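Local coordinates for protein AlkD2 (Streptococcus mutans, PDB 6M9M) that is of unknown function but binds inosine-5'-monophosphate and belongs to the HEAT-like repeat family of DNA glycosylases, at residues 118-123 against 156-161; 126-131 against 162-167; 168-173 against 201-206. One frame throughout, in Å; residues are numbered along the deposited sequence.

Contact 1 (118-123 against 156-161); sequences SNLHTR and DVSEYV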
loop_
_atom_site.group_PDB
_atom_site.type_symbol
_atom_site.label_atom_id
_atom_site.label_comp_id
_atom_site.label_asym_id
_atom_site.label_seq_id
_atom_site.Cartn_x
_atom_site.Cartn_y
_atom_site.Cartn_z
ATOM N N SER A 118 5.538 1.664 13.334
ATOM C CA SER A 118 4.703 1.488 14.513
ATOM C C SER A 118 3.217 1.409 14.172
ATOM O O SER A 118 2.461 0.774 14.901
ATOM C CB SER A 118 4.953 2.638 15.509
ATOM O OG SER A 118 4.664 3.914 14.918
ATOM N N ASN A 119 2.770 2.061 13.102
ATOM C CA ASN A 119 1.354 2.117 12.761
ATOM C C ASN A 119 1.020 0.902 11.906
ATOM O O ASN A 119 1.613 0.703 10.844
ATOM C CB ASN A 119 1.025 3.428 12.044
ATOM C CG ASN A 119 -0.471 3.651 11.840
ATOM O OD1 ASN A 119 -1.266 2.721 11.689
ATOM N ND2 ASN A 119 -0.854 4.910 11.813
ATOM N N LEU A 120 0.087 0.087 12.383
ATOM C CA LEU A 120 -0.323 -1.090 11.640
ATOM C C LEU A 120 -0.788 -0.743 10.228
ATOM O O LEU A 120 -0.646 -1.562 9.319
ATOM C CB LEU A 120 -1.405 -1.840 12.420
ATOM C CG LEU A 120 -2.784 -1.162 12.553
ATOM C CD1 LEU A 120 -3.704 -1.497 11.379
ATOM C CD2 LEU A 120 -3.449 -1.528 13.856
ATOM N N HIS A 121 -1.333 0.461 10.021
ATOM C CA HIS A 121 -1.775 0.834 8.682
ATOM C C HIS A 121 -0.600 1.088 7.751
ATOM O O HIS A 121 -0.712 0.857 6.544
ATOM C CB HIS A 121 -2.678 2.061 8.742
ATOM C CG HIS A 121 -3.959 1.827 9.476
ATOM N ND1 HIS A 121 -4.125 2.173 10.796
ATOM C CD2 HIS A 121 -5.119 1.242 9.088
ATOM C CE1 HIS A 121 -5.339 1.828 11.186
ATOM N NE2 HIS A 121 -5.961 1.260 10.170
ATOM N N THR A 122 0.518 1.567 8.287
ATOM C CA THR A 122 1.723 1.717 7.475
ATOM C C THR A 122 2.242 0.352 7.044
ATOM O O THR A 122 2.577 0.142 5.875
ATOM C CB THR A 122 2.789 2.460 8.287
ATOM O OG1 THR A 122 2.260 3.709 8.769
ATOM C CG2 THR A 122 4.048 2.716 7.459
ATOM N N ARG A 123 2.295 -0.598 7.980
ATOM C CA ARG A 123 2.778 -1.935 7.655
ATOM C C ARG A 123 1.873 -2.601 6.627
ATOM O O ARG A 123 2.359 -3.205 5.662
ATOM C CB ARG A 123 2.843 -2.782 8.931
ATOM C CG ARG A 123 3.756 -2.203 10.005
ATOM C CD ARG A 123 4.127 -3.188 11.090
ATOM N NE ARG A 123 3.013 -3.729 11.856
ATOM C CZ ARG A 123 2.418 -3.113 12.870
ATOM N NH1 ARG A 123 2.778 -1.877 13.214
ATOM N NH2 ARG A 123 1.451 -3.726 13.518
ATOM N N ASP A 156 2.645 -10.528 13.367
ATOM C CA ASP A 156 2.172 -9.169 13.581
ATOM C C ASP A 156 1.010 -9.132 14.572
ATOM O O ASP A 156 0.118 -9.985 14.551
ATOM C CB ASP A 156 1.740 -8.537 12.263
ATOM C CG ASP A 156 1.758 -7.024 12.320
ATOM O OD1 ASP A 156 0.782 -6.417 12.807
ATOM O OD2 ASP A 156 2.776 -6.453 11.882
ATOM N N VAL A 157 1.000 -8.103 15.415
ATOM C CA VAL A 157 -0.066 -7.959 16.400
ATOM C C VAL A 157 -1.423 -7.658 15.769
ATOM O O VAL A 157 -2.454 -7.900 16.392
ATOM C CB VAL A 157 0.288 -6.882 17.452
ATOM C CG1 VAL A 157 1.587 -7.224 18.180
ATOM C CG2 VAL A 157 0.361 -5.501 16.826
ATOM N N SER A 158 -1.460 -7.139 14.547
ATOM C CA SER A 158 -2.686 -6.662 13.922
ATOM C C SER A 158 -3.274 -7.712 12.989
ATOM O O SER A 158 -2.601 -8.182 12.074
ATOM C CB SER A 158 -2.376 -5.401 13.111
ATOM O OG SER A 158 -3.395 -5.124 12.174
ATOM N N GLU A 159 -4.552 -8.042 13.189
ATOM C CA GLU A 159 -5.219 -8.983 12.291
ATOM C C GLU A 159 -5.299 -8.441 10.866
ATOM O O GLU A 159 -5.178 -9.193 9.892
ATOM C CB GLU A 159 -6.613 -9.350 12.801
ATOM C CG GLU A 159 -7.251 -10.447 11.959
ATOM C CD GLU A 159 -8.526 -10.983 12.559
ATOM O OE1 GLU A 159 -9.231 -10.218 13.247
ATOM O OE2 GLU A 159 -8.817 -12.178 12.349
ATOM N N TYR A 160 -5.517 -7.135 10.728
ATOM C CA TYR A 160 -5.553 -6.487 9.423
ATOM C C TYR A 160 -4.250 -6.716 8.681
ATOM O O TYR A 160 -4.246 -7.066 7.499
ATOM C CB TYR A 160 -5.810 -4.998 9.676
ATOM C CG TYR A 160 -5.969 -4.063 8.482
ATOM C CD1 TYR A 160 -7.025 -4.203 7.595
ATOM C CD2 TYR A 160 -5.136 -2.959 8.331
ATOM C CE1 TYR A 160 -7.210 -3.296 6.543
ATOM C CE2 TYR A 160 -5.315 -2.059 7.308
ATOM C CZ TYR A 160 -6.347 -2.226 6.413
ATOM O OH TYR A 160 -6.507 -1.282 5.407
ATOM N N VAL A 161 -3.127 -6.519 9.365
ATOM C CA VAL A 161 -1.830 -6.813 8.772
ATOM C C VAL A 161 -1.723 -8.294 8.426
ATOM O O VAL A 161 -1.302 -8.662 7.324
ATOM C CB VAL A 161 -0.688 -6.358 9.698
ATOM C CG1 VAL A 161 0.661 -6.785 9.114
ATOM C CG2 VAL A 161 -0.707 -4.838 9.883
#
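The guanidinium of Arg123 meets the carboxylate of Asp156 edge to edge, the two planes only 29° apart, while Leu120 CA lies over one face of the guanidinium, 3.4 Å from its plane and offset toward the guanidinium's rim. The grip is side-on and uses two nitrogens, one for each oxygen. Arg123 NE donates to Asp156 OD2 at 2.7 Å, on the lone pair facing the other oxygen; Arg123 NH2 reaches Asp156 OD1 at 2.9 Å along a nearly straight N-H line (175°). A bend at chi3 turns the arginine's end back along its own helix start, where NH1 bonds weakly to Ser118 O. The His121 ring carries CD1 of Leu120 over the centre of one face, 3.6 Å above the plane. His121 ND1 donates to Asn119 OD1, which lies close to the ring plane. Across the contact the His121 and Tyr160 rings are inclined obliquely, with His121 CD2 3.8 Å from Tyr160 CE2.

These are the N-terminal ends of helices 120-129 and 159-175 in a HEAT-like repeat fold, and the side chain of Tyr160 lies about 5 Å from that of Trp85, an IMP-binding residue. Both helices are N-capped: Asn119 OD1 accepts from His121 N, and Ser158 OG from Val161 N. Asp156 OD1 also accepts from Ser158 N on its outward lone pair, an Asx turn, so one oxygen ties the loop before the second helix to the arginine of the first.

Leu120 supplies the apolar part of the contact. Its CG sits between backbone N and carbonyl carbon (chi1 69°), and CD1 comes 3.7 Å from both Ser158 OG and Tyr160 CD2. Val161 CG2 packs beside it, 3.3 Å from Leu120 O. Gln88 of helix 85-102 touches both Tyr160 and His121.

Contact 2 (126-131 against 162-167); sequences ATEGLR and RKSVGN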
loop_
_atom_site.group_PDB
_atom_site.type_symbol
_atom_site.label_atom_id
_atom_site.label_comp_id
_atom_site.label_asym_id
_atom_site.label_seq_id
_atom_site.Cartn_x
_atom_site.Cartn_y
_atom_site.Cartn_z
ATOM N N ALA A 126 2.218 -1.314 2.931
ATOM C CA ALA A 126 3.330 -1.899 2.186
ATOM C C ALA A 126 3.055 -3.348 1.804
ATOM O O ALA A 126 3.301 -3.752 0.659
ATOM C CB ALA A 126 4.615 -1.795 3.000
ATOM N N THR A 127 2.560 -4.155 2.746
ATOM C CA THR A 127 2.320 -5.558 2.423
ATOM C C THR A 127 1.267 -5.691 1.337
ATOM O O THR A 127 1.429 -6.481 0.402
ATOM C CB THR A 127 1.930 -6.380 3.663
ATOM O OG1 THR A 127 0.709 -5.895 4.237
ATOM C CG2 THR A 127 3.053 -6.367 4.705
ATOM N N GLU A 128 0.169 -4.947 1.455
ATOM C CA GLU A 128 -0.934 -5.049 0.508
ATOM C C GLU A 128 -0.631 -4.347 -0.801
ATOM O O GLU A 128 -0.972 -4.850 -1.877
ATOM C CB GLU A 128 -2.199 -4.454 1.125
ATOM C CG GLU A 128 -3.461 -4.650 0.299
ATOM C CD GLU A 128 -4.013 -6.069 0.315
ATOM O OE1 GLU A 128 -3.573 -6.899 1.153
ATOM O OE2 GLU A 128 -4.913 -6.331 -0.503
ATOM N N GLY A 129 -0.006 -3.178 -0.735
ATOM C CA GLY A 129 0.173 -2.375 -1.932
ATOM C C GLY A 129 1.057 -3.017 -2.978
ATOM O O GLY A 129 0.869 -2.790 -4.168
ATOM N N LEU A 130 2.012 -3.841 -2.558
ATOM C CA LEU A 130 2.907 -4.511 -3.489
ATOM C C LEU A 130 2.346 -5.830 -4.027
ATOM O O LEU A 130 2.969 -6.440 -4.904
ATOM C CB LEU A 130 4.288 -4.719 -2.861
ATOM C CG LEU A 130 5.257 -3.541 -3.017
ATOM C CD1 LEU A 130 4.752 -2.299 -2.304
ATOM C CD2 LEU A 130 6.641 -3.957 -2.530
ATOM N N ARG A 131 1.189 -6.294 -3.541
ATOM C CA ARG A 131 0.629 -7.537 -4.078
ATOM C C ARG A 131 0.256 -7.339 -5.547
ATOM O O ARG A 131 -0.282 -6.289 -5.924
ATOM C CB ARG A 131 -0.623 -7.916 -3.289
ATOM C CG ARG A 131 -0.358 -8.332 -1.841
ATOM C CD ARG A 131 -1.657 -8.637 -1.104
ATOM N NE ARG A 131 -2.301 -9.798 -1.703
ATOM C CZ ARG A 131 -3.543 -10.172 -1.464
ATOM N NH1 ARG A 131 -4.283 -9.483 -0.608
ATOM N NH2 ARG A 131 -4.029 -11.243 -2.070
ATOM N N ARG A 162 -2.066 -9.172 9.376
ATOM C CA ARG A 162 -1.853 -10.604 9.168
ATOM C C ARG A 162 -2.626 -11.139 7.969
ATOM O O ARG A 162 -2.144 -12.031 7.268
ATOM C CB ARG A 162 -2.205 -11.409 10.416
ATOM C CG ARG A 162 -1.293 -11.167 11.598
ATOM C CD ARG A 162 -1.474 -12.204 12.690
ATOM N NE ARG A 162 -2.838 -12.296 13.204
ATOM C CZ ARG A 162 -3.353 -11.544 14.175
ATOM N NH1 ARG A 162 -2.634 -10.598 14.755
ATOM N NH2 ARG A 162 -4.604 -11.744 14.579
ATOM N N LYS A 163 -3.837 -10.624 7.721
ATOM C CA LYS A 163 -4.583 -11.079 6.553
ATOM C C LYS A 163 -3.853 -10.712 5.271
ATOM O O LYS A 163 -3.778 -11.516 4.337
ATOM C CB LYS A 163 -5.989 -10.493 6.572
ATOM C CG LYS A 163 -6.858 -11.111 7.658
ATOM C CD LYS A 163 -8.259 -10.545 7.662
ATOM C CE LYS A 163 -9.161 -11.337 8.593
ATOM N NZ LYS A 163 -10.538 -10.785 8.636
ATOM N N SER A 164 -3.277 -9.513 5.215
ATOM C CA SER A 164 -2.494 -9.111 4.047
ATOM C C SER A 164 -1.226 -9.951 3.907
ATOM O O SER A 164 -0.867 -10.362 2.801
ATOM C CB SER A 164 -2.197 -7.625 4.171
ATOM O OG SER A 164 -1.499 -7.132 3.070
ATOM N N VAL A 165 -0.562 -10.242 5.019
ATOM C CA VAL A 165 0.641 -11.073 5.010
ATOM C C VAL A 165 0.327 -12.461 4.476
ATOM O O VAL A 165 1.002 -12.966 3.576
ATOM C CB VAL A 165 1.223 -11.145 6.435
ATOM C CG1 VAL A 165 2.325 -12.188 6.545
ATOM C CG2 VAL A 165 1.745 -9.792 6.870
ATOM N N GLY A 166 -0.690 -13.108 5.039
ATOM C CA GLY A 166 -1.012 -14.450 4.602
ATOM C C GLY A 166 -1.438 -14.512 3.150
ATOM O O GLY A 166 -1.047 -15.421 2.417
ATOM N N ASN A 167 -2.255 -13.554 2.715
ATOM C CA ASN A 167 -2.681 -13.536 1.322
ATOM C C ASN A 167 -1.557 -13.148 0.374
ATOM O O ASN A 167 -1.540 -13.623 -0.768
ATOM C CB ASN A 167 -3.897 -12.636 1.178
ATOM C CG ASN A 167 -5.159 -13.301 1.699
ATOM O OD1 ASN A 167 -5.426 -14.455 1.399
ATOM N ND2 ASN A 167 -5.903 -12.597 2.524
#
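Ser164 and the pair Thr127 and Glu128 meet where helices 120-129 and 159-175 of the HEAT-like repeat fold approach closely, with CA of Glu128 and CA of Ser164 5.6 Å apart. This is the tight part. The Ser164 hydroxyl, with OG anti to the backbone N (chi1 -177°), extends toward the first helix and meets two oxygens. It donates to Glu128 OE1 at 2.8 Å, on the lone pair turned away from the other carboxylate oxygen. Thr127 OG1 lies 2.8 Å from Ser164 OG and also bonds to Arg124 O. Thr127 and Ser164 each have a second conformer, in which these bonds are uncertain. Beside this polar cluster the packing is looser: Thr127 CG2 and Val165 CG2 are 4.3 Å apart.

Toward the partly exposed side the contact becomes a sparse overlay. Asn167 CB lies over one face of the Arg131 guanidinium, offset toward its rim, and comes 3.5 Å from Arg131 NH2. Two carboxylates hold the guanidinium, NE by Asp171 further along helix 159-175 and NH1 by Glu128 of its own segment. Glu128 OE1 thus accepts from both Ser164 OG and Arg131 NH1, the latter at 3.2 Å and 1° out of the guanidinium plane.

Contact 3 (168-173 against 201-206); sequences ALRDIS and ASKFID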
loop_
_atom_site.group_PDB
_atom_site.type_symbol
_atom_site.label_atom_id
_atom_site.label_comp_id
_atom_site.label_asym_id
_atom_site.label_seq_id
_atom_site.Cartn_x
_atom_site.Cartn_y
_atom_site.Cartn_z
ATOM N N ALA A 168 -0.605 -12.315 0.820
ATOM C CA ALA A 168 0.540 -11.993 -0.028
ATOM C C ALA A 168 1.415 -13.219 -0.268
ATOM O O ALA A 168 1.927 -13.417 -1.380
ATOM C CB ALA A 168 1.338 -10.841 0.576
ATOM N N LEU A 169 1.582 -14.065 0.752
ATOM C CA LEU A 169 2.301 -15.318 0.563
ATOM C C LEU A 169 1.486 -16.290 -0.287
ATOM O O LEU A 169 2.050 -17.025 -1.105
ATOM C CB LEU A 169 2.646 -15.939 1.916
ATOM C CG LEU A 169 3.674 -15.196 2.766
ATOM C CD1 LEU A 169 3.719 -15.776 4.171
ATOM C CD2 LEU A 169 5.065 -15.237 2.149
ATOM N N ARG A 170 0.161 -16.314 -0.095
ATOM C CA ARG A 170 -0.719 -17.138 -0.922
ATOM C C ARG A 170 -0.581 -16.778 -2.395
ATOM O O ARG A 170 -0.492 -17.673 -3.248
ATOM C CB ARG A 170 -2.155 -16.951 -0.444
ATOM C CG ARG A 170 -3.185 -17.910 -0.999
ATOM C CD ARG A 170 -4.561 -17.471 -0.536
ATOM N NE ARG A 170 -5.709 -18.298 -0.896
ATOM C CZ ARG A 170 -6.335 -19.136 -0.067
ATOM N NH1 ARG A 170 -7.410 -19.772 -0.486
ATOM N NH2 ARG A 170 -5.876 -19.354 1.158
ATOM N N ASP A 171 -0.531 -15.473 -2.712
ATOM C CA ASP A 171 -0.315 -15.057 -4.094
ATOM C C ASP A 171 0.950 -15.713 -4.656
ATOM O O ASP A 171 0.964 -16.269 -5.766
ATOM C CB ASP A 171 -0.031 -13.548 -4.196
ATOM C CG ASP A 171 -1.162 -12.627 -3.757
ATOM O OD1 ASP A 171 -2.360 -12.944 -3.861
ATOM O OD2 ASP A 171 -0.796 -11.473 -3.390
ATOM N N ILE A 172 2.053 -15.585 -3.909
ATOM C CA ILE A 172 3.361 -16.033 -4.379
ATOM C C ILE A 172 3.378 -17.539 -4.547
ATOM O O ILE A 172 4.030 -18.057 -5.463
ATOM C CB ILE A 172 4.455 -15.516 -3.420
ATOM C CG1 ILE A 172 4.498 -13.990 -3.438
ATOM C CG2 ILE A 172 5.820 -16.080 -3.787
ATOM C CD1 ILE A 172 5.344 -13.399 -2.326
ATOM N N SER A 173 2.668 -18.263 -3.682
ATOM C CA SER A 173 2.685 -19.715 -3.718
ATOM C C SER A 173 2.155 -20.279 -5.023
ATOM O O SER A 173 2.500 -21.416 -5.373
ATOM C CB SER A 173 1.841 -20.281 -2.576
ATOM O OG SER A 173 0.452 -20.168 -2.856
ATOM N N ALA A 201 -1.645 -18.863 3.837
ATOM C CA ALA A 201 -0.504 -19.002 2.937
ATOM C C ALA A 201 -0.348 -20.391 2.340
ATOM O O ALA A 201 0.342 -20.528 1.322
ATOM C CB ALA A 201 0.776 -18.634 3.687
ATOM N N SER A 202 -0.970 -21.413 2.928
ATOM C CA SER A 202 -0.621 -22.798 2.634
ATOM C C SER A 202 -1.649 -23.554 1.796
ATOM O O SER A 202 -1.441 -24.741 1.513
ATOM C CB SER A 202 -0.387 -23.566 3.946
ATOM O OG SER A 202 -1.583 -23.621 4.711
ATOM N N LYS A 203 -2.726 -22.904 1.355
ATOM C CA LYS A 203 -3.796 -23.616 0.659
ATOM C C LYS A 203 -3.301 -24.378 -0.568
ATOM O O LYS A 203 -3.800 -25.471 -0.870
ATOM C CB LYS A 203 -4.886 -22.616 0.259
ATOM C CG LYS A 203 -6.003 -23.198 -0.615
ATOM C CD LYS A 203 -6.744 -24.302 0.074
ATOM C CE LYS A 203 -8.071 -24.613 -0.618
ATOM N NZ LYS A 203 -7.952 -24.948 -2.064
ATOM N N PHE A 204 -2.355 -23.812 -1.310
ATOM C CA PHE A 204 -1.912 -24.387 -2.573
ATOM C C PHE A 204 -0.544 -25.049 -2.477
ATOM O O PHE A 204 0.114 -25.261 -3.499
ATOM C CB PHE A 204 -1.971 -23.338 -3.680
ATOM C CG PHE A 204 -3.335 -22.745 -3.847
ATOM C CD1 PHE A 204 -4.368 -23.504 -4.388
ATOM C CD2 PHE A 204 -3.606 -21.456 -3.426
ATOM C CE1 PHE A 204 -5.646 -22.979 -4.512
ATOM C CE2 PHE A 204 -4.869 -20.931 -3.563
ATOM C CZ PHE A 204 -5.886 -21.690 -4.105
ATOM N N ILE A 205 -0.136 -25.428 -1.273
ATOM C CA ILE A 205 1.157 -26.053 -1.022
ATOM C C ILE A 205 0.918 -27.495 -0.608
ATOM O O ILE A 205 0.084 -27.772 0.262
ATOM C CB ILE A 205 1.941 -25.293 0.064
ATOM C CG1 ILE A 205 2.267 -23.868 -0.390
ATOM C CG2 ILE A 205 3.206 -26.045 0.422
ATOM C CD1 ILE A 205 3.044 -23.798 -1.684
ATOM N N ASP A 206 1.652 -28.411 -1.237
ATOM C CA ASP A 206 1.678 -29.821 -0.847
ATOM C C ASP A 206 2.755 -29.956 0.223
ATOM O O ASP A 206 3.903 -30.306 -0.043
ATOM C CB ASP A 206 1.971 -30.678 -2.071
ATOM C CG ASP A 206 1.901 -32.158 -1.783
ATOM O OD1 ASP A 206 0.948 -32.597 -1.102
ATOM O OD2 ASP A 206 2.789 -32.885 -2.271
HETATM O O HOH W 1 -0.888 -21.450 -0.871
HETATM O O HOH W 2 1.153 -23.965 -5.668
#
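A type I beta turn, Ser202 to Ile205, follows helix 192-201 and folds against the later part of helix 159-175, so the C-terminal tail of the repeat array closes on that helix. At the junction the backbones run close, with CA of Arg170 only 4.3 Å from CA of Ala201. The methyl of Ala201 fits against Leu169, CB to CB at 3.7 Å.

From there Arg170 reaches outward along the turn. Its chain is extended from CG to NE, which carries the guanidinium to Lys203, whose CB lies over one face, 3.5 Å from Arg170 NH2. That NH2 has its polar partner in Leu200 O, near the end of helix 192-201. The Phe204 ring stands steeply to the guanidinium, the two planes 79° apart, and its CE2 comes 3.8 Å from Arg170 NE. Lys203 CG lies 3.7 Å above the centre of one face of the Phe204 ring, and Ser173 OG comes to the ring edge.

Ser173 faces the turn. Its OG, held between the backbone N and the carbonyl carbon (chi1 76°), donates to Arg170 O and accepts from a water. That water also donates to Ala201 O and accepts from Phe204 N, so three polar atoms from both segments are joined through it. A second water donates to Ser173 O and Phe204 O. Ser173 CB also meets Ile205 CD1 at 3.8 Å.

Around this junction, helix 143-151 packs on Leu169 through Ile150, while helix 177-185 supplies Val180 to Ser173 and Lys181 to Ile205, placing the turn beside the last helices of the chain.

In the fold
All three contacts use helix 159-175, taken in succession from its N-terminal end. Contacts 1 and 2 pair it with helix 120-129 and lie 10 Å apart between centres; Arg162 of contact 2 reaches back through NH1 to Asp156 O of contact 1, 2.8 Å away. Contact 3 turns to the C-terminal tail, its centre 12 Å from that of contact 2, and the salt bridge from Arg131 NE to Asp171 OD2 (2.8 Å) joins the two. Contacts 1 and 3 do not touch. The nucleotide lies near the first pair: the side chain of Tyr160 is about 6 Å from bound IMP and that of Glu128 about 8 Å, whereas contact 3 is remote from the pocket.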